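Local coordinates for superantigen-like protein SSL10 (PDB 6LWT) that probably inhibits both classical-pathway complement activation, by binding the Fc region of human IgG, and plasma clotting, by interacting with prothrombin, at residues K25-S33 with F44-Q52. Numbering follows the deposited sequence.
Sequences KTMEMKNIS and FKFRGIKIQ
In the curled sheet of the OB-fold domain, the methionines of strand 26-30 meet the phenylalanines of the hairpin formed by 41-46 and 49-54. The short axes of 26-30 and 44-46 lie 10.0 Å apart at 110°, a gap filled by side chains, which suits long, flexible methionine and flat phenylalanine. Met29 touches both rings, one by its face and the other by its edge. Its CG stands over the centre of one Phe46 face, 3.6 Å from the centroid, a CH-pi contact. Its SD lies over the same face, 3.5 Å from Phe46 CG, and also touches the edge of Phe44 in the ring plane, a Met-aromatic contact. A bend at chi3 (-71°) turns the methyl CE toward Phe44 CZ. Beta-branched Ile32 can serve both rings: CG2 sits over the centre of a Phe44 face, 3.5 Å from the centroid, while CD1 reaches Phe46 CD1. Ile51 CB lies against the opposite face of Phe44, toward the rim, so isoleucines flank both faces. At the less buried end, near the hairpin's type I' turn, Met27 meets Phe46 obliquely, and its CE meets Ile49 CD1 tip to tip at 4.0 Å. Asn31, with positive phi, turns the chain in a G1 bulge facing Leu71. Strand 71-76 pairs with 26-30 and adds Val73 and Phe75 against Met29; strand 85-93 runs parallel to 49-54 and places Phe86 beside Ile49.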
ATOM      1  N   LYS A  25       5.325  -0.141 -11.561  1.00 32.08           N
ATOM      2  CA  LYS A  25       5.344   1.323 -11.610  1.00 33.55           C
ATOM      3  C   LYS A  25       4.527   1.893 -10.469  1.00 29.53           C
ATOM      4  O   LYS A  25       3.353   1.515 -10.303  1.00 26.04           O
ATOM      5  CB  LYS A  25       4.733   1.856 -12.916  1.00 38.44           C
ATOM      6  CG  LYS A  25       5.446   1.448 -14.198  1.00 43.92           C
ATOM      7  CD  LYS A  25       5.146   2.430 -15.341  1.00 49.01           C
ATOM      8  CE  LYS A  25       6.109   3.618 -15.391  1.00 52.01           C
ATOM      9  NZ  LYS A  25       7.182   3.464 -16.418  1.00 53.61           N
ATOM     10  N   THR A  26       5.138   2.803  -9.711  1.00 27.85           N
ATOM     11  CA  THR A  26       4.451   3.555  -8.662  1.00 28.73           C
ATOM     12  C   THR A  26       4.869   5.009  -8.699  1.00 30.81           C
ATOM     13  O   THR A  26       5.977   5.324  -9.120  1.00 31.39           O
ATOM     14  CB  THR A  26       4.764   3.030  -7.238  1.00 30.60           C
ATOM     15  OG1 THR A  26       6.136   3.280  -6.898  1.00 33.08           O
ATOM     16  CG2 THR A  26       4.490   1.566  -7.137  1.00 30.26           C
ATOM     17  N   MET A  27       3.997   5.894  -8.240  1.00 30.76           N
ATOM     18  CA  MET A  27       4.329   7.310  -8.103  1.00 31.53           C
ATOM     19  C   MET A  27       3.609   7.859  -6.897  1.00 30.61           C
ATOM     20  O   MET A  27       2.439   7.529  -6.677  1.00 24.30           O
ATOM     21  CB  MET A  27       3.864   8.118  -9.326  1.00 37.08           C
ATOM     22  CG  MET A  27       4.419   7.686 -10.671  1.00 41.01           C
ATOM     23  SD  MET A  27       4.188   8.970 -11.926  1.00 49.16           S
ATOM     24  CE  MET A  27       2.453   8.735 -12.278  1.00 47.91           C
ATOM     25  N   GLU A  28       4.309   8.681  -6.114  1.00 29.73           N
ATOM     26  CA  GLU A  28       3.683   9.460  -5.051  1.00 32.48           C
ATOM     27  C   GLU A  28       3.398  10.832  -5.610  1.00 33.79           C
ATOM     28  O   GLU A  28       4.315  11.535  -6.049  1.00 32.46           O
ATOM     29  CB  GLU A  28       4.595   9.584  -3.846  1.00 35.58           C
ATOM     30  CG  GLU A  28       4.931   8.252  -3.224  1.00 37.96           C
ATOM     31  CD  GLU A  28       5.601   8.382  -1.874  1.00 41.22           C
ATOM     32  OE1 GLU A  28       6.639   7.719  -1.671  1.00 40.65           O
ATOM     33  OE2 GLU A  28       5.080   9.134  -1.017  1.00 48.19           O
ATOM     34  N   MET A  29       2.126  11.206  -5.621  1.00 33.67           N
ATOM     35  CA  MET A  29       1.705  12.473  -6.205  1.00 34.51           C
ATOM     36  C   MET A  29       1.031  13.279  -5.127  1.00 34.64           C
ATOM     37  O   MET A  29       0.026  12.857  -4.540  1.00 31.17           O
ATOM     38  CB  MET A  29       0.779  12.242  -7.380  1.00 37.06           C
ATOM     39  CG  MET A  29       1.462  11.529  -8.540  1.00 39.44           C
ATOM     40  SD  MET A  29       0.287  10.936  -9.751  1.00 43.48           S
ATOM     41  CE  MET A  29      -0.475   9.621  -8.853  1.00 41.00           C
ATOM     42  N   LYS A  30       1.616  14.440  -4.864  1.00 34.60           N
ATOM     43  CA  LYS A  30       1.206  15.305  -3.776  1.00 36.86           C
ATOM     44  C   LYS A  30       0.396  16.490  -4.340  1.00 37.09           C
ATOM     45  O   LYS A  30       0.643  16.953  -5.469  1.00 36.42           O
ATOM     46  CB  LYS A  30       2.471  15.733  -3.003  1.00 40.06           C
ATOM     47  CG  LYS A  30       2.351  16.997  -2.180  1.00 45.73           C
ATOM     48  CD  LYS A  30       3.561  17.206  -1.277  1.00 50.60           C
ATOM     49  CE  LYS A  30       3.330  16.657   0.128  1.00 53.88           C
ATOM     50  NZ  LYS A  30       4.385  17.090   1.090  1.00 55.68           N
ATOM     51  N   ASN A  31      -0.587  16.951  -3.570  1.00 37.92           N
ATOM     52  CA  ASN A  31      -1.312  18.192  -3.874  1.00 41.84           C
ATOM     53  C   ASN A  31      -2.036  18.162  -5.243  1.00 39.70           C
ATOM     54  O   ASN A  31      -1.935  19.096  -6.052  1.00 39.10           O
ATOM     55  CB  ASN A  31      -0.332  19.378  -3.772  1.00 47.03           C
ATOM     56  CG  ASN A  31      -1.029  20.704  -3.542  1.00 49.98           C
ATOM     57  OD1 ASN A  31      -1.865  20.832  -2.644  1.00 54.01           O
ATOM     58  ND2 ASN A  31      -0.672  21.706  -4.333  1.00 52.99           N
ATOM     59  N   ILE A  32      -2.753  17.062  -5.480  1.00 34.63           N
ATOM     60  CA  ILE A  32      -3.428  16.780  -6.756  1.00 33.97           C
ATOM     61  C   ILE A  32      -4.837  17.374  -6.779  1.00 31.68           C
ATOM     62  O   ILE A  32      -5.563  17.259  -5.795  1.00 30.80           O
ATOM     63  CB  ILE A  32      -3.498  15.238  -7.004  1.00 32.09           C
ATOM     64  CG1 ILE A  32      -2.105  14.686  -7.324  1.00 33.68           C
ATOM     65  CG2 ILE A  32      -4.491  14.856  -8.105  1.00 32.55           C
ATOM     66  CD1 ILE A  32      -1.413  15.315  -8.519  1.00 33.66           C
ATOM     67  N   SER A  33      -5.199  18.010  -7.903  1.00 32.27           N
ATOM     68  CA  SER A  33      -6.592  18.366  -8.220  1.00 32.45           C
ATOM     69  C   SER A  33      -7.174  17.310  -9.144  1.00 30.08           C
ATOM     70  O   SER A  33      -6.507  16.866 -10.076  1.00 31.04           O
ATOM     71  CB  SER A  33      -6.693  19.730  -8.920  1.00 35.44           C
ATOM     72  OG  SER A  33      -6.052  20.738  -8.168  1.00 39.87           O
ATOM     73  N   PHE A  44      -7.405  12.631 -13.169  1.00 22.84           N
ATOM     74  CA  PHE A  44      -6.557  13.793 -13.273  1.00 23.73           C
ATOM     75  C   PHE A  44      -5.386  13.521 -14.207  1.00 24.27           C
ATOM     76  O   PHE A  44      -5.193  12.400 -14.681  1.00 24.25           O
ATOM     77  CB  PHE A  44      -6.060  14.236 -11.892  1.00 25.37           C
ATOM     78  CG  PHE A  44      -5.220  13.210 -11.177  1.00 24.62           C
ATOM     79  CD1 PHE A  44      -5.813  12.149 -10.509  1.00 26.20           C
ATOM     80  CD2 PHE A  44      -3.838  13.321 -11.152  1.00 26.00           C
ATOM     81  CE1 PHE A  44      -5.048  11.213  -9.831  1.00 24.83           C
ATOM     82  CE2 PHE A  44      -3.067  12.397 -10.468  1.00 26.27           C
ATOM     83  CZ  PHE A  44      -3.672  11.341  -9.811  1.00 26.17           C
ATOM     84  N   LYS A  45      -4.628  14.571 -14.478  1.00 25.66           N
ATOM     85  CA  LYS A  45      -3.381  14.444 -15.217  1.00 29.62           C
ATOM     86  C   LYS A  45      -2.218  14.841 -14.333  1.00 29.64           C
ATOM     87  O   LYS A  45      -2.312  15.795 -13.571  1.00 31.73           O
ATOM     88  CB  LYS A  45      -3.420  15.285 -16.492  1.00 31.70           C
ATOM     89  CG  LYS A  45      -4.323  14.673 -17.548  1.00 34.14           C
ATOM     90  CD  LYS A  45      -4.644  15.658 -18.668  1.00 39.01           C
ATOM     91  CE  LYS A  45      -3.529  15.743 -19.691  1.00 42.05           C
ATOM     92  NZ  LYS A  45      -3.984  16.484 -20.904  1.00 45.20           N
ATOM     93  N   PHE A  46      -1.143  14.072 -14.410  1.00 30.26           N
ATOM     94  CA  PHE A  46       0.059  14.361 -13.656  1.00 32.23           C
ATOM     95  C   PHE A  46       1.236  14.264 -14.593  1.00 30.64           C
ATOM     96  O   PHE A  46       1.493  13.193 -15.153  1.00 27.54           O
ATOM     97  CB  PHE A  46       0.244  13.377 -12.508  1.00 34.07           C
ATOM     98  CG  PHE A  46       1.514  13.590 -11.744  1.00 35.61           C
ATOM     99  CD1 PHE A  46       1.632  14.665 -10.868  1.00 38.88           C
ATOM    100  CD2 PHE A  46       2.602  12.741 -11.918  1.00 37.82           C
ATOM    101  CE1 PHE A  46       2.807  14.880 -10.163  1.00 41.74           C
ATOM    102  CE2 PHE A  46       3.782  12.947 -11.214  1.00 40.59           C
ATOM    103  CZ  PHE A  46       3.888  14.024 -10.341  1.00 41.75           C
ATOM    104  N   ARG A  47       1.941  15.382 -14.769  1.00 32.06           N
ATOM    105  CA  ARG A  47       3.078  15.443 -15.694  1.00 34.72           C
ATOM    106  C   ARG A  47       2.559  15.018 -17.083  1.00 32.96           C
ATOM    107  O   ARG A  47       3.252  14.365 -17.859  1.00 34.23           O
ATOM    108  CB  ARG A  47       4.215  14.539 -15.163  1.00 36.42           C
ATOM    109  CG  ARG A  47       5.629  14.939 -15.551  1.00 38.96           C
ATOM    110  CD  ARG A  47       6.606  13.789 -15.342  1.00 39.51           C
ATOM    111  NE  ARG A  47       6.757  13.484 -13.917  1.00 40.39           N
ATOM    112  CZ  ARG A  47       6.928  12.273 -13.387  1.00 41.01           C
ATOM    113  NH1 ARG A  47       6.989  11.166 -14.137  1.00 41.72           N
ATOM    114  NH2 ARG A  47       7.043  12.162 -12.071  1.00 46.26           N
ATOM    115  N   GLY A  48       1.304  15.385 -17.361  1.00 33.17           N
ATOM    116  CA  GLY A  48       0.612  15.007 -18.584  1.00 33.96           C
ATOM    117  C   GLY A  48       0.101  13.574 -18.701  1.00 31.37           C
ATOM    118  O   GLY A  48      -0.479  13.228 -19.713  1.00 32.69           O
ATOM    119  N   ILE A  49       0.318  12.735 -17.699  1.00 28.86           N
ATOM    120  CA  ILE A  49      -0.122  11.346 -17.757  1.00 29.92           C
ATOM    121  C   ILE A  49      -1.563  11.286 -17.267  1.00 27.39           C
ATOM    122  O   ILE A  49      -1.878  11.833 -16.214  1.00 26.02           O
ATOM    123  CB  ILE A  49       0.702  10.433 -16.838  1.00 32.29           C
ATOM    124  CG1 ILE A  49       2.195  10.513 -17.158  1.00 33.20           C
ATOM    125  CG2 ILE A  49       0.238   8.988 -16.986  1.00 32.47           C
ATOM    126  CD1 ILE A  49       3.045  10.099 -15.974  1.00 33.05           C
ATOM    127  N   LYS A  50      -2.411  10.597 -18.017  1.00 26.68           N
ATOM    128  CA  LYS A  50      -3.814  10.422 -17.663  1.00 27.35           C
ATOM    129  C   LYS A  50      -3.947   9.337 -16.605  1.00 25.68           C
ATOM    130  O   LYS A  50      -3.646   8.186 -16.875  1.00 23.69           O
ATOM    131  CB  LYS A  50      -4.640  10.050 -18.899  1.00 28.13           C
ATOM    132  CG  LYS A  50      -4.684  11.164 -19.931  1.00 29.81           C
ATOM    133  CD  LYS A  50      -5.570  10.818 -21.123  1.00 31.46           C
ATOM    134  CE  LYS A  50      -4.997   9.679 -21.940  1.00 32.86           C
ATOM    135  NZ  LYS A  50      -5.682   9.596 -23.263  1.00 34.78           N
ATOM    136  N   ILE A  51      -4.412   9.725 -15.413  1.00 24.73           N
ATOM    137  CA  ILE A  51      -4.578   8.815 -14.282  1.00 23.43           C
ATOM    138  C   ILE A  51      -6.060   8.696 -13.917  1.00 22.16           C
ATOM    139  O   ILE A  51      -6.724   9.715 -13.725  1.00 21.66           O
ATOM    140  CB  ILE A  51      -3.842   9.337 -13.030  1.00 24.60           C
ATOM    141  CG1 ILE A  51      -2.408   9.770 -13.345  1.00 26.57           C
ATOM    142  CG2 ILE A  51      -3.868   8.283 -11.920  1.00 25.19           C
ATOM    143  CD1 ILE A  51      -1.532   8.680 -13.887  1.00 26.90           C
ATOM    144  N   GLN A  52      -6.556   7.467 -13.856  1.00 20.74           N
ATOM    145  CA  GLN A  52      -7.873   7.161 -13.336  1.00 20.96           C
ATOM    146  C   GLN A  52      -7.747   6.301 -12.076  1.00 20.08           C
ATOM    147  O   GLN A  52      -7.128   5.223 -12.088  1.00 19.17           O
ATOM    148  CB  GLN A  52      -8.722   6.430 -14.384  1.00 21.36           C
ATOM    149  CG  GLN A  52     -10.094   5.991 -13.870  1.00 22.71           C
ATOM    150  CD  GLN A  52     -11.096   5.715 -14.987  1.00 23.20           C
ATOM    151  OE1 GLN A  52     -11.226   6.501 -15.918  1.00 23.80           O
ATOM    152  NE2 GLN A  52     -11.817   4.604 -14.883  1.00 23.65           N
TER